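PDB 3PE7: oligogalacturonate lyase from Yersinia enterocolitica subsp. enterocolitica, which cleaves oligogalacturonates by beta-elimination, probably in the cytoplasm, with a manganese ion probably at the active site of its seven-bladed beta-propeller. Local coordinates for residues Glu317-Phe325 with His333-Ser341; Phe358-Phe367 with Ala376-Glu384. One frame throughout, in Å; residues are numbered along the deposited sequence.

How the interactions relate
Both interactions are antiparallel beta hairpins, and they follow one another along the chain: interaction 1 (317-325 with 333-341) is complete before interaction 2 (358-367 with 376-384) begins. Interaction 1 lies in the blade of strands 287-290 to 331-337, interaction 2 in the next, where strands 12-15 and 22-25 join the C-terminal ones and close the propeller ring. The centres of the contacts lie about 13 Å apart, and the blades touch through apolar side chains: Leu322 CD1 is 3.6 Å from Phe367 CE2, and Val324 CG2 is 3.8 Å from Leu382 CD2. The side chains of His338 and Phe367, each about 11 Å from the manganese, lie around the site formed by His287, Gln350, His353 and His355 without being ligands.

Interaction 1 (Glu317-Phe325 with His333-Ser341); sequences ENDPFLYVF and HRVARHDTS
Strands 321-325 and 333-337 run antiparallel at 150°, paired from Val324-His333 to Phe321-Arg337, with Val335 the extra residue of a beta bulge opposite Leu322 and Tyr323. Beyond the strands, Pro320 O accepts from two successive amides, His338 N at 2.6 Å and Asp339 N at 3.2 Å. Phe321 and Arg334 form the main side-chain contact: Arg334 CD sits over the centre of the ring, 3.5 Å from its centroid, and a bend at chi3 (80°) lays the guanidinium flat on it, planes 15° apart, as a cation-pi stack. Arginine suits this exposed edge because its flat cation can cover an aromatic face while water 3 ties NH1 to Tyr323 OH. The same hydroxyl donates to Asp319 OD1, whose OD2 closes an Asx turn with Phe321 N. Arg337 holds Asp339 side-on through NE and NH2, and Pro320 CG rests over the guanidinium, 3.6 Å from NH2. On the buried face of Leu322 and Val324, Leu322 CG meets His338 CB at 3.9 Å; Val335, turned by the bulge, brings CG1 to Val324 CG2 (3.9 Å). The hairpin is its blade's outer half: strand 296-301 flanks 321-326, while Leu322 and Val335 press against strand 364-369 of the next blade.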
loop_
_atom_site.group_PDB
_atom_site.type_symbol
_atom_site.label_atom_id
_atom_site.label_comp_id
_atom_site.label_asym_id
_atom_site.label_seq_id
_atom_site.Cartn_x
_atom_site.Cartn_y
_atom_site.Cartn_z
ATOM N N GLU A 317 2.843 -19.948 -8.527
ATOM C CA GLU A 317 1.850 -20.152 -9.577
ATOM C C GLU A 317 0.484 -20.580 -9.026
ATOM O O GLU A 317 -0.447 -20.802 -9.799
ATOM C CB GLU A 317 2.362 -21.185 -10.612
ATOM C CG GLU A 317 2.780 -22.558 -10.036
ATOM C CD GLU A 317 2.324 -23.755 -10.889
ATOM O OE1 GLU A 317 2.786 -24.888 -10.617
ATOM O OE2 GLU A 317 1.497 -23.579 -11.819
ATOM N N ASN A 318 0.358 -20.673 -7.703
ATOM C CA ASN A 318 -0.786 -21.389 -7.095
ATOM C C ASN A 318 -2.153 -20.804 -7.476
ATOM O O ASN A 318 -3.079 -21.540 -7.874
ATOM C CB ASN A 318 -0.650 -21.453 -5.563
ATOM C CG ASN A 318 -1.706 -22.353 -4.906
ATOM O OD1 ASN A 318 -2.196 -22.052 -3.809
ATOM N ND2 ASN A 318 -2.040 -23.466 -5.559
ATOM N N ASP A 319 -2.281 -19.490 -7.321
ATOM C CA ASP A 319 -3.557 -18.837 -7.540
ATOM C C ASP A 319 -3.325 -17.543 -8.307
ATOM O O ASP A 319 -2.919 -16.550 -7.713
ATOM C CB ASP A 319 -4.243 -18.540 -6.197
ATOM C CG ASP A 319 -5.706 -18.127 -6.365
ATOM O OD1 ASP A 319 -6.485 -18.240 -5.396
ATOM O OD2 ASP A 319 -6.099 -17.724 -7.467
ATOM N N PRO A 320 -3.588 -17.546 -9.633
ATOM C CA PRO A 320 -3.303 -16.383 -10.477
ATOM C C PRO A 320 -4.450 -15.327 -10.486
ATOM O O PRO A 320 -4.390 -14.343 -11.246
ATOM C CB PRO A 320 -3.163 -17.014 -11.875
ATOM C CG PRO A 320 -4.177 -18.130 -11.857
ATOM C CD PRO A 320 -4.079 -18.700 -10.422
ATOM N N PHE A 321 -5.488 -15.565 -9.687
ATOM C CA PHE A 321 -6.716 -14.779 -9.796
ATOM C C PHE A 321 -6.801 -13.586 -8.858
ATOM O O PHE A 321 -6.202 -13.589 -7.775
ATOM C CB PHE A 321 -7.949 -15.675 -9.589
ATOM C CG PHE A 321 -8.097 -16.710 -10.657
ATOM C CD1 PHE A 321 -7.729 -18.028 -10.410
ATOM C CD2 PHE A 321 -8.568 -16.355 -11.930
ATOM C CE1 PHE A 321 -7.839 -19.010 -11.419
ATOM C CE2 PHE A 321 -8.673 -17.329 -12.954
ATOM C CZ PHE A 321 -8.314 -18.658 -12.685
ATOM N N LEU A 322 -7.542 -12.579 -9.319
ATOM C CA LEU A 322 -8.010 -11.467 -8.487
ATOM C C LEU A 322 -9.450 -11.743 -8.073
ATOM O O LEU A 322 -10.278 -12.106 -8.918
ATOM C CB LEU A 322 -7.932 -10.145 -9.259
ATOM C CG LEU A 322 -6.494 -9.706 -9.582
ATOM C CD1 LEU A 322 -6.428 -8.878 -10.849
ATOM C CD2 LEU A 322 -5.839 -8.947 -8.420
ATOM N N TYR A 323 -9.747 -11.524 -6.787
ATOM C CA TYR A 323 -11.079 -11.785 -6.249
ATOM C C TYR A 323 -11.715 -10.512 -5.755
ATOM O O TYR A 323 -11.048 -9.691 -5.136
ATOM C CB TYR A 323 -11.008 -12.754 -5.067
ATOM C CG TYR A 323 -10.449 -14.097 -5.434
ATOM C CD1 TYR A 323 -11.270 -15.079 -6.004
ATOM C CD2 TYR A 323 -9.102 -14.375 -5.240
ATOM C CE1 TYR A 323 -10.753 -16.332 -6.370
ATOM C CE2 TYR A 323 -8.566 -15.634 -5.577
ATOM C CZ TYR A 323 -9.403 -16.596 -6.150
ATOM O OH TYR A 323 -8.873 -17.813 -6.500
ATOM N N VAL A 324 -13.021 -10.363 -6.003
ATOM C CA VAL A 324 -13.754 -9.236 -5.422
ATOM C C VAL A 324 -14.789 -9.803 -4.475
ATOM O O VAL A 324 -15.496 -10.771 -4.813
ATOM C CB VAL A 324 -14.411 -8.312 -6.485
ATOM C CG1 VAL A 324 -15.453 -7.372 -5.839
ATOM C CG2 VAL A 324 -13.353 -7.504 -7.199
ATOM N N PHE A 325 -14.861 -9.203 -3.294
ATOM C CA PHE A 325 -15.783 -9.633 -2.245
ATOM C C PHE A 325 -16.858 -8.583 -2.099
ATOM O O PHE A 325 -16.558 -7.424 -1.808
ATOM C CB PHE A 325 -15.036 -9.832 -0.917
ATOM C CG PHE A 325 -13.837 -10.721 -1.037
ATOM C CD1 PHE A 325 -13.962 -12.103 -0.919
ATOM C CD2 PHE A 325 -12.588 -10.185 -1.308
ATOM C CE1 PHE A 325 -12.850 -12.930 -1.052
ATOM C CE2 PHE A 325 -11.470 -10.998 -1.447
ATOM C CZ PHE A 325 -11.591 -12.369 -1.323
ATOM N N HIS A 333 -16.243 -13.188 -6.028
ATOM C CA HIS A 333 -16.201 -13.107 -7.492
ATOM C C HIS A 333 -14.783 -13.209 -8.006
ATOM O O HIS A 333 -13.922 -12.412 -7.642
ATOM C CB HIS A 333 -16.838 -11.791 -7.953
ATOM C CG HIS A 333 -18.227 -11.613 -7.435
ATOM N ND1 HIS A 333 -19.338 -12.035 -8.134
ATOM C CD2 HIS A 333 -18.679 -11.133 -6.254
ATOM C CE1 HIS A 333 -20.419 -11.798 -7.413
ATOM N NE2 HIS A 333 -20.047 -11.262 -6.262
ATOM N N ARG A 334 -14.538 -14.218 -8.836
ATOM C CA ARG A 334 -13.250 -14.363 -9.484
ATOM C C ARG A 334 -13.310 -13.491 -10.741
ATOM O O ARG A 334 -13.917 -13.873 -11.743
ATOM C CB ARG A 334 -13.017 -15.837 -9.801
ATOM C CG ARG A 334 -11.642 -16.164 -10.273
ATOM C CD ARG A 334 -11.426 -17.662 -10.212
ATOM N NE ARG A 334 -12.027 -18.346 -11.350
ATOM C CZ ARG A 334 -11.931 -19.663 -11.558
ATOM N NH1 ARG A 334 -11.258 -20.442 -10.702
ATOM N NH2 ARG A 334 -12.503 -20.206 -12.629
ATOM N N VAL A 335 -12.707 -12.303 -10.686
ATOM C CA VAL A 335 -13.007 -11.290 -11.694
ATOM C C VAL A 335 -12.054 -11.273 -12.893
ATOM O O VAL A 335 -12.452 -10.962 -14.025
ATOM C CB VAL A 335 -13.178 -9.881 -11.060
ATOM C CG1 VAL A 335 -14.373 -9.882 -10.092
ATOM C CG2 VAL A 335 -11.928 -9.443 -10.345
ATOM N N ALA A 336 -10.801 -11.626 -12.635
ATOM C CA ALA A 336 -9.770 -11.642 -13.677
ATOM C C ALA A 336 -8.512 -12.294 -13.136
ATOM O O ALA A 336 -8.400 -12.545 -11.944
ATOM C CB ALA A 336 -9.468 -10.234 -14.155
ATOM N N ARG A 337 -7.580 -12.578 -14.034
ATOM C CA ARG A 337 -6.281 -13.111 -13.660
ATOM C C ARG A 337 -5.312 -11.958 -13.479
ATOM O O ARG A 337 -5.255 -11.052 -14.314
ATOM C CB ARG A 337 -5.746 -14.012 -14.781
ATOM C CG ARG A 337 -6.684 -15.170 -15.170
ATOM C CD ARG A 337 -6.161 -15.893 -16.439
ATOM N NE ARG A 337 -4.918 -16.625 -16.156
ATOM C CZ ARG A 337 -4.859 -17.865 -15.686
ATOM N NH1 ARG A 337 -5.978 -18.571 -15.485
ATOM N NH2 ARG A 337 -3.684 -18.407 -15.424
ATOM N N HIS A 338 -4.531 -11.985 -12.400
ATOM C CA HIS A 338 -3.343 -11.122 -12.363
ATOM C C HIS A 338 -2.149 -11.789 -13.076
ATOM O O HIS A 338 -1.359 -11.104 -13.756
ATOM C CB HIS A 338 -3.005 -10.665 -10.923
ATOM C CG HIS A 338 -2.571 -11.766 -10.001
ATOM N ND1 HIS A 338 -3.317 -12.173 -8.918
ATOM C CD2 HIS A 338 -1.441 -12.507 -9.977
ATOM C CE1 HIS A 338 -2.684 -13.151 -8.290
ATOM N NE2 HIS A 338 -1.536 -13.368 -8.915
ATOM N N ASP A 339 -2.026 -13.113 -12.944
ATOM C CA ASP A 339 -0.926 -13.874 -13.591
ATOM C C ASP A 339 0.491 -13.372 -13.271
ATOM O O ASP A 339 1.419 -13.557 -14.077
ATOM C CB ASP A 339 -1.111 -13.922 -15.123
ATOM C CG ASP A 339 -1.961 -15.082 -15.586
ATOM O OD1 ASP A 339 -1.874 -16.184 -14.985
ATOM O OD2 ASP A 339 -2.706 -14.889 -16.573
ATOM N N THR A 340 0.684 -12.749 -12.114
ATOM C CA THR A 340 2.040 -12.318 -11.752
ATOM C C THR A 340 2.927 -13.512 -11.417
ATOM O O THR A 340 2.435 -14.545 -10.955
ATOM C CB THR A 340 2.067 -11.244 -10.634
ATOM O OG1 THR A 340 3.297 -10.532 -10.735
ATOM C CG2 THR A 340 1.972 -11.856 -9.243
ATOM N N SER A 341 4.224 -13.355 -11.660
ATOM C CA SER A 341 5.218 -14.401 -11.374
ATOM C C SER A 341 5.714 -14.330 -9.937
ATOM O O SER A 341 6.306 -15.300 -9.433
ATOM C CB SER A 341 6.427 -14.261 -12.314
ATOM O OG SER A 341 7.241 -13.171 -11.896
HETATM O O HOH W 1 3.338 -17.528 -10.244
HETATM O O HOH W 2 -0.100 -16.397 -8.079
HETATM O O HOH W 3 -10.040 -19.847 -8.268
#

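Interaction 2 (Phe358-Phe367 with Ala376-Glu384); sequences FTPDDKQILF and ALYLATLPE
Phe367 CG lies between its own backbone N and carbonyl carbon (chi1 63°), a setting that swings the ring across the strand pair onto Tyr378, whose CG is anti to the carbonyl carbon (chi1 -60°), so that CB, not the ring, faces the phenyl. Tyr378 CB therefore sits over the Phe367 face, 3.7 Å from the centroid, as a CH-pi contact; the ring planes differ by only 17°, but their centroids are offset and 5.4 Å apart. Ala380 CB meets the edge of the same phenyl ring, 3.9 Å from CE2, and also touches Ile365 CG1, so a small methyl fits where two bulky neighbours converge. On the opposite face of the sheet Leu379 CD2 lies 3.8 Å from Leu366 CB and also packs on Thr359 CG2. Further along, Leu382 sends CD1 to the edge of the Phe358 ring and CD2 to Ile365 CG2, while its N donates to Lys363 O (2.9 Å). Gln364, partly exposed, can reach water with its amide: water 5 links NE2 to Leu379 O and Thr381 OG1. Asp361 OD1 accepts from Thr359 OG1 (2.7 Å) and, from the opposite face of its plane, from Lys363 N, an Asx turn bracing the type I turn 359-362. Paired backbone bonds join Ile365 with Ala380 and Phe367 with Tyr378. The hairpin lies between strand 22-25, where Tyr378 touches Val23 and Arg25, and short strand 357-358; Phe358 and Ile365 pack on Val298 of strand 296-301.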
loop_
_atom_site.group_PDB
_atom_site.type_symbol
_atom_site.label_atom_id
_atom_site.label_comp_id
_atom_site.label_asym_id
_atom_site.label_seq_id
_atom_site.Cartn_x
_atom_site.Cartn_y
_atom_site.Cartn_z
ATOM N N PHE A 358 -9.432 -0.265 -6.020
ATOM C CA PHE A 358 -10.510 0.135 -6.903
ATOM C C PHE A 358 -10.254 1.514 -7.506
ATOM O O PHE A 358 -9.682 2.378 -6.845
ATOM C CB PHE A 358 -11.852 0.132 -6.139
ATOM C CG PHE A 358 -12.300 -1.235 -5.692
ATOM C CD1 PHE A 358 -11.988 -1.705 -4.423
ATOM C CD2 PHE A 358 -13.036 -2.058 -6.544
ATOM C CE1 PHE A 358 -12.421 -2.985 -3.972
ATOM C CE2 PHE A 358 -13.457 -3.337 -6.124
ATOM C CZ PHE A 358 -13.147 -3.801 -4.829
ATOM N N THR A 359 -10.658 1.707 -8.763
ATOM C CA THR A 359 -10.722 3.037 -9.343
ATOM C C THR A 359 -11.753 3.854 -8.536
ATOM O O THR A 359 -12.610 3.280 -7.870
ATOM C CB THR A 359 -11.149 2.997 -10.814
ATOM O OG1 THR A 359 -12.319 2.179 -10.956
ATOM C CG2 THR A 359 -10.012 2.436 -11.695
ATOM N N PRO A 360 -11.670 5.193 -8.601
ATOM C CA PRO A 360 -12.604 6.002 -7.803
ATOM C C PRO A 360 -14.096 5.701 -8.077
ATOM O O PRO A 360 -14.946 5.899 -7.186
ATOM C CB PRO A 360 -12.229 7.447 -8.203
ATOM C CG PRO A 360 -10.751 7.362 -8.477
ATOM C CD PRO A 360 -10.592 6.020 -9.179
ATOM N N ASP A 361 -14.409 5.221 -9.281
ATOM C CA ASP A 361 -15.805 4.905 -9.652
ATOM C C ASP A 361 -16.267 3.492 -9.279
ATOM O O ASP A 361 -17.426 3.135 -9.501
ATOM C CB ASP A 361 -16.074 5.224 -11.136
ATOM C CG ASP A 361 -15.317 4.328 -12.098
ATOM O OD1 ASP A 361 -14.638 3.387 -11.652
ATOM O OD2 ASP A 361 -15.410 4.579 -13.324
ATOM N N ASP A 362 -15.348 2.705 -8.708
ATOM C CA ASP A 362 -15.582 1.315 -8.290
ATOM C C ASP A 362 -15.899 0.362 -9.453
ATOM O O ASP A 362 -16.393 -0.743 -9.222
ATOM C CB ASP A 362 -16.674 1.220 -7.204
ATOM C CG ASP A 362 -16.169 1.663 -5.843
ATOM O OD1 ASP A 362 -16.994 1.783 -4.916
ATOM O OD2 ASP A 362 -14.939 1.875 -5.715
ATOM N N LYS A 363 -15.576 0.768 -10.683
ATOM C CA LYS A 363 -15.909 -0.057 -11.847
ATOM C C LYS A 363 -14.759 -0.941 -12.299
ATOM O O LYS A 363 -14.964 -1.913 -13.048
ATOM C CB LYS A 363 -16.358 0.822 -13.018
ATOM C CG LYS A 363 -17.577 1.718 -12.710
ATOM C CD LYS A 363 -18.893 1.025 -12.932
ATOM C CE LYS A 363 -20.100 1.924 -12.529
ATOM N NZ LYS A 363 -19.921 3.279 -13.080
ATOM N N GLN A 364 -13.554 -0.607 -11.847
ATOM C CA GLN A 364 -12.352 -1.304 -12.291
ATOM C C GLN A 364 -11.407 -1.558 -11.133
ATOM O O GLN A 364 -11.478 -0.891 -10.115
ATOM C CB GLN A 364 -11.612 -0.479 -13.329
ATOM C CG GLN A 364 -12.358 -0.301 -14.622
ATOM C CD GLN A 364 -11.694 0.723 -15.473
ATOM O OE1 GLN A 364 -11.607 1.898 -15.102
ATOM N NE2 GLN A 364 -11.189 0.295 -16.615
ATOM N N ILE A 365 -10.516 -2.521 -11.302
ATOM C CA ILE A 365 -9.411 -2.655 -10.370
ATOM C C ILE A 365 -8.067 -2.409 -11.061
ATOM O O ILE A 365 -7.855 -2.810 -12.223
ATOM C CB ILE A 365 -9.435 -4.014 -9.625
ATOM C CG1 ILE A 365 -9.605 -5.175 -10.596
ATOM C CG2 ILE A 365 -10.580 -4.032 -8.549
ATOM C CD1 ILE A 365 -9.372 -6.546 -9.940
ATOM N N LEU A 366 -7.171 -1.739 -10.346
ATOM C CA LEU A 366 -5.814 -1.440 -10.837
ATOM C C LEU A 366 -4.830 -2.378 -10.177
ATOM O O LEU A 366 -4.861 -2.552 -8.953
ATOM C CB LEU A 366 -5.423 0.005 -10.500
ATOM C CG LEU A 366 -3.967 0.403 -10.840
ATOM C CD1 LEU A 366 -3.802 0.566 -12.338
ATOM C CD2 LEU A 366 -3.540 1.700 -10.095
ATOM N N PHE A 367 -3.938 -2.964 -10.967
ATOM C CA PHE A 367 -2.930 -3.872 -10.398
ATOM C C PHE A 367 -1.680 -3.923 -11.255
ATOM O O PHE A 367 -1.718 -3.559 -12.435
ATOM C CB PHE A 367 -3.511 -5.292 -10.200
ATOM C CG PHE A 367 -3.938 -5.972 -11.471
ATOM C CD1 PHE A 367 -3.097 -6.909 -12.069
ATOM C CD2 PHE A 367 -5.181 -5.701 -12.066
ATOM C CE1 PHE A 367 -3.486 -7.567 -13.248
ATOM C CE2 PHE A 367 -5.575 -6.355 -13.250
ATOM C CZ PHE A 367 -4.730 -7.290 -13.833
ATOM N N ALA A 376 4.018 -4.301 -15.405
ATOM C CA ALA A 376 3.198 -3.321 -16.120
ATOM C C ALA A 376 1.925 -3.071 -15.312
ATOM O O ALA A 376 1.593 -3.843 -14.401
ATOM C CB ALA A 376 2.852 -3.834 -17.561
ATOM N N LEU A 377 1.223 -1.999 -15.650
ATOM C CA LEU A 377 -0.041 -1.649 -15.008
ATOM C C LEU A 377 -1.231 -2.108 -15.844
ATOM O O LEU A 377 -1.235 -1.998 -17.074
ATOM C CB LEU A 377 -0.131 -0.131 -14.764
ATOM C CG LEU A 377 0.633 0.362 -13.515
ATOM C CD1 LEU A 377 2.119 0.511 -13.816
ATOM C CD2 LEU A 377 0.040 1.656 -13.001
ATOM N N TYR A 378 -2.243 -2.621 -15.151
ATOM C CA TYR A 378 -3.472 -3.144 -15.767
ATOM C C TYR A 378 -4.698 -2.630 -15.042
ATOM O O TYR A 378 -4.688 -2.454 -13.814
ATOM C CB TYR A 378 -3.515 -4.680 -15.691
ATOM C CG TYR A 378 -2.365 -5.333 -16.385
ATOM C CD1 TYR A 378 -1.113 -5.431 -15.754
ATOM C CD2 TYR A 378 -2.499 -5.820 -17.689
ATOM C CE1 TYR A 378 -0.021 -6.010 -16.405
ATOM C CE2 TYR A 378 -1.406 -6.401 -18.356
ATOM C CZ TYR A 378 -0.178 -6.490 -17.683
ATOM O OH TYR A 378 0.890 -7.054 -18.314
ATOM N N LEU A 379 -5.756 -2.401 -15.816
ATOM C CA LEU A 379 -7.094 -2.128 -15.290
ATOM C C LEU A 379 -8.046 -3.238 -15.744
ATOM O O LEU A 379 -8.244 -3.435 -16.946
ATOM C CB LEU A 379 -7.602 -0.760 -15.775
ATOM C CG LEU A 379 -6.972 0.482 -15.139
ATOM C CD1 LEU A 379 -7.316 1.750 -15.930
ATOM C CD2 LEU A 379 -7.436 0.590 -13.664
ATOM N N ALA A 380 -8.633 -3.942 -14.775
ATOM C CA ALA A 380 -9.661 -4.962 -15.080
ATOM C C ALA A 380 -11.057 -4.430 -14.767
ATOM O O ALA A 380 -11.283 -3.890 -13.691
ATOM C CB ALA A 380 -9.378 -6.241 -14.300
ATOM N N THR A 381 -11.990 -4.594 -15.712
ATOM C CA THR A 381 -13.369 -4.123 -15.544
ATOM C C THR A 381 -14.177 -5.134 -14.785
ATOM O O THR A 381 -14.199 -6.317 -15.136
ATOM C CB THR A 381 -14.023 -3.824 -16.923
ATOM O OG1 THR A 381 -13.260 -2.809 -17.569
ATOM C CG2 THR A 381 -15.466 -3.293 -16.733
ATOM N N LEU A 382 -14.813 -4.690 -13.703
ATOM C CA LEU A 382 -15.601 -5.610 -12.903
ATOM C C LEU A 382 -16.850 -6.045 -13.687
ATOM O O LEU A 382 -17.526 -5.203 -14.283
ATOM C CB LEU A 382 -16.005 -4.974 -11.572
ATOM C CG LEU A 382 -14.899 -4.526 -10.590
ATOM C CD1 LEU A 382 -15.556 -4.190 -9.262
ATOM C CD2 LEU A 382 -13.803 -5.565 -10.393
ATOM N N PRO A 383 -17.136 -7.360 -13.698
ATOM C CA PRO A 383 -18.355 -7.884 -14.333
ATOM C C PRO A 383 -19.624 -7.388 -13.648
ATOM O O PRO A 383 -19.628 -7.161 -12.438
ATOM C CB PRO A 383 -18.234 -9.397 -14.117
ATOM C CG PRO A 383 -17.431 -9.551 -12.904
ATOM C CD PRO A 383 -16.395 -8.427 -12.998
ATOM N N GLU A 384 -20.704 -7.237 -14.416
ATOM C CA GLU A 384 -21.999 -6.839 -13.862
ATOM C C GLU A 384 -22.423 -7.761 -12.718
ATOM O O GLU A 384 -23.062 -7.323 -11.766
ATOM C CB GLU A 384 -23.080 -6.818 -14.963
ATOM C CG GLU A 384 -22.923 -5.689 -16.012
ATOM C CD GLU A 384 -24.059 -5.670 -17.052
ATOM O OE1 GLU A 384 -25.018 -6.466 -16.915
ATOM O OE2 GLU A 384 -23.997 -4.854 -18.004
HETATM O O HOH W 4 -17.595 -2.446 -13.834
HETATM O O HOH W 5 -10.583 -2.386 -17.866
#